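Local coordinates for monosaccharide ABC transporter substrate-binding protein, CUT2 family (Acidothermus cellulolyticus, PDB 4RU1) that binds myo-inositol between its two lobes and probably serves as the carbohydrate-binding component of an ABC-type sugar importer, at residues 201-215 and 225-239. Residues are numbered along the deposited sequence; the frame is centred on the assembly and turned at random.
With INS (1,2,3,4,5,6-hexahydroxy-cyclohexane), chain M.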
loop_
_atom_site.group_PDB
_atom_site.type_symbol
_atom_site.label_atom_id
_atom_site.label_comp_id
_atom_site.label_asym_id
_atom_site.label_seq_id
_atom_site.Cartn_x
_atom_site.Cartn_y
_atom_site.Cartn_z
ATOM N N ASP A 201 -18.791 13.566 7.827
ATOM C CA ASP A 201 -18.504 14.572 6.852
ATOM C C ASP A 201 -17.255 14.321 6.014
ATOM O O ASP A 201 -16.996 15.044 5.079
ATOM C CB ASP A 201 -18.482 16.000 7.469
ATOM C CG ASP A 201 -17.436 16.214 8.490
ATOM O OD1 ASP A 201 -16.714 15.300 8.894
ATOM O OD2 ASP A 201 -17.317 17.398 8.908
ATOM N N LEU A 202 -16.420 13.344 6.398
ATOM C CA LEU A 202 -15.263 12.952 5.540
ATOM C C LEU A 202 -15.169 11.400 5.625
ATOM O O LEU A 202 -15.192 10.832 6.751
ATOM C CB LEU A 202 -13.961 13.587 6.033
ATOM C CG LEU A 202 -12.719 13.240 5.245
ATOM C CD1 LEU A 202 -12.807 13.769 3.801
ATOM C CD2 LEU A 202 -11.468 13.756 5.959
ATOM N N VAL A 203 -15.011 10.783 4.456
ATOM C CA VAL A 203 -14.698 9.344 4.351
ATOM C C VAL A 203 -13.249 9.317 3.838
ATOM O O VAL A 203 -12.921 9.928 2.797
ATOM C CB VAL A 203 -15.609 8.647 3.288
ATOM C CG1 VAL A 203 -15.268 7.186 3.071
ATOM C CG2 VAL A 203 -17.099 8.836 3.651
ATOM N N ILE A 204 -12.378 8.633 4.581
ATOM C CA ILE A 204 -11.007 8.317 4.091
ATOM C C ILE A 204 -10.910 6.858 3.733
ATOM O O ILE A 204 -11.146 5.978 4.591
ATOM C CB ILE A 204 -9.928 8.646 5.132
ATOM C CG1 ILE A 204 -9.966 10.114 5.462
ATOM C CG2 ILE A 204 -8.535 8.265 4.587
ATOM C CD1 ILE A 204 -8.944 10.524 6.513
ATOM N N THR A 205 -10.698 6.607 2.420
ATOM C CA THR A 205 -10.521 5.283 1.897
ATOM C C THR A 205 -9.034 4.942 1.836
ATOM O O THR A 205 -8.188 5.852 1.716
ATOM C CB THR A 205 -11.195 5.094 0.532
ATOM O OG1 THR A 205 -10.655 6.032 -0.400
ATOM C CG2 THR A 205 -12.673 5.208 0.698
ATOM N N LEU A 206 -8.699 3.642 1.989
ATOM C CA LEU A 206 -7.315 3.157 2.090
ATOM C C LEU A 206 -6.753 2.561 0.774
ATOM O O LEU A 206 -5.638 1.968 0.736
ATOM C CB LEU A 206 -7.099 2.223 3.229
ATOM C CG LEU A 206 -7.554 2.730 4.566
ATOM C CD1 LEU A 206 -7.157 1.771 5.687
ATOM C CD2 LEU A 206 -7.217 4.128 4.929
ATOM N N GLY A 207 -7.509 2.720 -0.317
ATOM C CA GLY A 207 -7.060 2.415 -1.641
ATOM C C GLY A 207 -7.910 3.101 -2.669
ATOM O O GLY A 207 -9.111 3.407 -2.406
ATOM N N ALA A 208 -7.329 3.306 -3.823
ATOM C CA ALA A 208 -8.027 4.029 -4.912
ATOM C C ALA A 208 -9.287 3.323 -5.457
ATOM O O ALA A 208 -10.272 3.980 -5.742
ATOM C CB ALA A 208 -7.033 4.333 -6.034
ATOM N N PRO A 209 -9.274 1.986 -5.572
ATOM C CA PRO A 209 -10.503 1.326 -5.980
ATOM C C PRO A 209 -11.623 1.547 -4.994
ATOM O O PRO A 209 -12.780 1.761 -5.384
ATOM C CB PRO A 209 -10.097 -0.126 -6.103
ATOM C CG PRO A 209 -8.647 -0.078 -6.398
ATOM C CD PRO A 209 -8.139 1.052 -5.578
ATOM N N ILE A 210 -11.298 1.553 -3.711
ATOM C CA ILE A 210 -12.348 1.766 -2.654
ATOM C C ILE A 210 -12.825 3.220 -2.705
ATOM O O ILE A 210 -14.031 3.534 -2.510
ATOM C CB ILE A 210 -11.793 1.449 -1.263
ATOM C CG1 ILE A 210 -11.200 0.038 -1.175
ATOM C CG2 ILE A 210 -12.914 1.577 -0.231
ATOM C CD1 ILE A 210 -12.098 -1.036 -1.709
ATOM N N ALA A 211 -11.906 4.184 -2.959
ATOM C CA ALA A 211 -12.297 5.536 -3.252
ATOM C C ALA A 211 -13.397 5.644 -4.274
ATOM O O ALA A 211 -14.358 6.411 -4.046
ATOM C CB ALA A 211 -11.166 6.393 -3.720
ATOM N N GLN A 212 -13.309 4.885 -5.365
ATOM C CA GLN A 212 -14.335 4.963 -6.404
ATOM C C GLN A 212 -15.680 4.598 -5.891
ATOM O O GLN A 212 -16.669 5.254 -6.174
ATOM C CB GLN A 212 -13.980 4.095 -7.617
ATOM C CG GLN A 212 -12.626 4.283 -8.196
ATOM C CD GLN A 212 -12.366 5.720 -8.491
ATOM O OE1 GLN A 212 -13.196 6.336 -9.164
ATOM N NE2 GLN A 212 -11.211 6.295 -8.006
ATOM N N LEU A 213 -15.738 3.541 -5.077
ATOM C CA LEU A 213 -16.956 3.029 -4.512
ATOM C C LEU A 213 -17.547 4.020 -3.500
ATOM O O LEU A 213 -18.734 4.157 -3.372
ATOM C CB LEU A 213 -16.640 1.683 -3.818
ATOM C CG LEU A 213 -16.180 0.633 -4.819
ATOM C CD1 LEU A 213 -15.559 -0.602 -4.130
ATOM C CD2 LEU A 213 -17.310 0.178 -5.790
ATOM N N ALA A 214 -16.675 4.705 -2.762
ATOM C CA ALA A 214 -17.102 5.656 -1.793
ATOM C C ALA A 214 -17.748 6.894 -2.455
ATOM O O ALA A 214 -18.752 7.428 -1.958
ATOM C CB ALA A 214 -15.978 6.068 -0.889
ATOM N N ILE A 215 -17.176 7.321 -3.576
ATOM C CA ILE A 215 -17.700 8.500 -4.279
ATOM C C ILE A 215 -19.144 8.138 -4.717
ATOM O O ILE A 215 -20.056 8.950 -4.593
ATOM C CB ILE A 215 -16.857 8.835 -5.512
ATOM C CG1 ILE A 215 -15.480 9.358 -5.085
ATOM C CG2 ILE A 215 -17.559 9.863 -6.445
ATOM C CD1 ILE A 215 -14.471 9.307 -6.201
ATOM N N ALA A 225 -21.038 14.149 2.765
ATOM C CA ALA A 225 -19.669 13.840 3.097
ATOM C C ALA A 225 -18.714 14.022 1.892
ATOM O O ALA A 225 -19.076 13.743 0.723
ATOM C CB ALA A 225 -19.599 12.385 3.580
ATOM N N LYS A 226 -17.513 14.481 2.177
ATOM C CA LYS A 226 -16.468 14.483 1.184
ATOM C C LYS A 226 -15.667 13.164 1.280
ATOM O O LYS A 226 -15.847 12.429 2.195
ATOM C CB LYS A 226 -15.533 15.671 1.390
ATOM C CG LYS A 226 -16.220 17.020 1.534
ATOM C CD LYS A 226 -16.935 17.427 0.305
ATOM C CE LYS A 226 -17.864 18.601 0.663
ATOM N NZ LYS A 226 -18.066 19.509 -0.496
ATOM N N ILE A 227 -14.801 12.925 0.302
ATOM C CA ILE A 227 -14.005 11.675 0.196
ATOM C C ILE A 227 -12.548 12.123 -0.019
ATOM O O ILE A 227 -12.277 13.052 -0.778
ATOM C CB ILE A 227 -14.447 10.789 -0.993
ATOM C CG1 ILE A 227 -15.969 10.495 -0.984
ATOM C CG2 ILE A 227 -13.689 9.484 -1.012
ATOM C CD1 ILE A 227 -16.827 11.396 -1.789
ATOM N N ALA A 228 -11.633 11.396 0.612
ATOM C CA ALA A 228 -10.170 11.492 0.438
ATOM C C ALA A 228 -9.621 10.102 0.431
ATOM O O ALA A 228 -10.284 9.167 0.938
ATOM C CB ALA A 228 -9.565 12.310 1.521
ATOM N N THR A 229 -8.455 9.883 -0.191
ATOM C CA THR A 229 -7.967 8.500 -0.317
ATOM C C THR A 229 -6.472 8.403 -0.176
ATOM O O THR A 229 -5.698 9.379 -0.407
ATOM C CB THR A 229 -8.369 7.912 -1.679
ATOM O OG1 THR A 229 -8.232 6.480 -1.637
ATOM C CG2 THR A 229 -7.612 8.507 -2.836
ATOM N N PHE A 230 -6.057 7.191 0.147
ATOM C CA PHE A 230 -4.705 6.775 -0.122
ATOM C C PHE A 230 -4.645 6.269 -1.556
ATOM O O PHE A 230 -5.577 5.505 -1.993
ATOM C CB PHE A 230 -4.287 5.686 0.877
ATOM C CG PHE A 230 -4.050 6.164 2.256
ATOM C CD1 PHE A 230 -5.076 6.555 3.103
ATOM C CD2 PHE A 230 -2.777 6.217 2.735
ATOM C CE1 PHE A 230 -4.801 7.005 4.358
ATOM C CE2 PHE A 230 -2.491 6.692 3.975
ATOM C CZ PHE A 230 -3.486 7.062 4.828
ATOM N N ASP A 231 -3.563 6.600 -2.286
ATOM C CA ASP A 231 -3.177 6.029 -3.606
ATOM C C ASP A 231 -3.882 6.651 -4.780
ATOM O O ASP A 231 -4.945 7.261 -4.697
ATOM C CB ASP A 231 -3.445 4.491 -3.665
ATOM C CG ASP A 231 -2.759 3.706 -2.574
ATOM O OD1 ASP A 231 -1.666 4.098 -2.102
ATOM O OD2 ASP A 231 -3.294 2.643 -2.182
ATOM N N PHE A 232 -3.294 6.380 -5.937
ATOM C CA PHE A 232 -3.869 6.731 -7.212
ATOM C C PHE A 232 -4.350 5.498 -7.942
ATOM O O PHE A 232 -3.786 4.442 -7.762
ATOM C CB PHE A 232 -2.788 7.411 -8.099
ATOM C CG PHE A 232 -2.500 8.831 -7.728
ATOM C CD1 PHE A 232 -1.690 9.155 -6.665
ATOM C CD2 PHE A 232 -3.153 9.841 -8.384
ATOM C CE1 PHE A 232 -1.445 10.490 -6.337
ATOM C CE2 PHE A 232 -2.962 11.188 -8.033
ATOM C CZ PHE A 232 -2.101 11.497 -7.017
ATOM N N ASN A 233 -5.358 5.664 -8.787
ATOM C CA ASN A 233 -5.563 4.817 -9.969
ATOM C C ASN A 233 -5.845 5.749 -11.154
ATOM O O ASN A 233 -5.680 6.979 -11.021
ATOM C CB ASN A 233 -6.703 3.804 -9.735
ATOM C CG ASN A 233 -8.069 4.442 -9.689
ATOM O OD1 ASN A 233 -8.231 5.655 -9.802
ATOM N ND2 ASN A 233 -9.069 3.615 -9.455
ATOM N N THR A 234 -6.280 5.184 -12.266
ATOM C CA THR A 234 -6.386 5.935 -13.478
ATOM C C THR A 234 -7.429 7.045 -13.328
ATOM O O THR A 234 -7.370 8.069 -14.037
ATOM C CB THR A 234 -6.740 5.052 -14.705
ATOM O OG1 THR A 234 -7.959 4.336 -14.495
ATOM C CG2 THR A 234 -5.666 4.044 -14.952
ATOM N N GLN A 235 -8.383 6.841 -12.384
ATOM C CA GLN A 235 -9.497 7.763 -12.208
ATOM C C GLN A 235 -9.265 8.925 -11.228
ATOM O O GLN A 235 -9.965 9.925 -11.245
ATOM C CB GLN A 235 -10.729 6.969 -11.759
ATOM C CG GLN A 235 -11.224 5.983 -12.816
ATOM C CD GLN A 235 -12.199 4.998 -12.236
ATOM O OE1 GLN A 235 -13.402 5.068 -12.471
ATOM N NE2 GLN A 235 -11.686 4.087 -11.446
ATOM N N VAL A 236 -8.296 8.749 -10.324
ATOM C CA VAL A 236 -8.078 9.693 -9.247
ATOM C C VAL A 236 -7.703 11.114 -9.690
ATOM O O VAL A 236 -8.216 12.062 -9.174
ATOM C CB VAL A 236 -7.061 9.085 -8.262
ATOM C CG1 VAL A 236 -6.588 10.127 -7.271
ATOM C CG2 VAL A 236 -7.736 7.950 -7.483
ATOM N N PRO A 237 -6.791 11.286 -10.635
ATOM C CA PRO A 237 -6.453 12.636 -11.050
ATOM C C PRO A 237 -7.660 13.522 -11.422
ATOM O O PRO A 237 -7.770 14.619 -10.904
ATOM C CB PRO A 237 -5.505 12.407 -12.227
ATOM C CG PRO A 237 -4.827 11.159 -11.843
ATOM C CD PRO A 237 -5.940 10.286 -11.304
ATOM N N ALA A 238 -8.517 13.022 -12.303
ATOM C CA ALA A 238 -9.783 13.719 -12.659
ATOM C C ALA A 238 -10.630 14.049 -11.473
ATOM O O ALA A 238 -11.217 15.157 -11.369
ATOM C CB ALA A 238 -10.579 12.880 -13.619
ATOM N N GLU A 239 -10.715 13.067 -10.573
ATOM C CA GLU A 239 -11.475 13.208 -9.343
ATOM C C GLU A 239 -10.961 14.312 -8.444
ATOM O O GLU A 239 -11.740 15.031 -7.819
ATOM C CB GLU A 239 -11.593 11.841 -8.613
ATOM C CG GLU A 239 -12.514 10.955 -9.396
ATOM C CD GLU A 239 -12.378 9.496 -9.101
ATOM O OE1 GLU A 239 -11.425 9.028 -8.423
ATOM O OE2 GLU A 239 -13.208 8.764 -9.629
HETATM C C1 INS M . -2.460 0.005 -0.492
HETATM C C2 INS M . -3.841 -0.556 -0.794
HETATM C C3 INS M . -3.714 -2.041 -1.136
HETATM C C4 INS M . -2.932 -2.827 -0.107
HETATM C C5 INS M . -1.561 -2.266 0.101
HETATM C C6 INS M . -1.575 -0.804 0.454
HETATM O O1 INS M . -2.498 1.385 -0.098
HETATM O O2 INS M . -4.574 -0.469 0.441
HETATM O O3 INS M . -5.065 -2.540 -1.207
HETATM O O4 INS M . -2.842 -4.223 -0.487
HETATM O O5 INS M . -0.850 -2.929 1.170
HETATM O O6 INS M . -0.223 -0.262 0.523
HETATM O O HOH W 1 -4.974 1.580 -4.077
#
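Two neighbouring parallel strands of a beta-alpha-beta unit, 202-205 and 226-230, are laced together here, with helix 208-220 as the crossover between them. Five backbone hydrogen bonds join them, the first from Lys226 N to Asp201 O and the last from Phe230 N to Thr205 O. Where the strands meet the helix, the hydroxyls Thr205 OG1 and Thr229 OG1 lie 2.8 Å apart, and Thr229 OG1, anti to its own backbone N (chi1 -164°), donates to Phe230 O while Ala211 CB rests against it. Earlier on the same strand and face, Ile227 packs its CG2 on Ala214 CB and its CD1 on Ile215. At the end of the strands, Leu206 CD2 lies alongside the Phe230 ring, 3.7 Å from its CD1, while Ile204 CG2, on the face opposite Thr205 and Thr229, meets the ring edge.

Farther along, Gln212 bends at chi2 (-52°) and lays its amide almost coplanar with the Glu239 carboxylate, 11° between planes. Gln212 NE2 donates to the syn lone pair of Glu239 OE1 at 2.8 Å, while Gln212 OE1 sits 2.5 Å from Glu239 OE2, so short for two oxygens that the acid probably carries a proton there. With an alanine here, the buried Glu239 carboxylate would probably lose its amide mate, and a gap would be likely to open beside Val236 CG2. Asn233 OD1 caps the following turn by accepting from Gln235 N.

At the carboxyl ends of the strands, Leu206 O accepts from INS O2 at 2.7 Å and Asp231 OD2 from INS O1 at 2.6 Å; a water joins Asp231 OD2 to Ala208 N. Pocket residues at the carboxyl ends of parallel strands, facing the cleft between two lobes, are characteristic of the periplasmic binding protein fold.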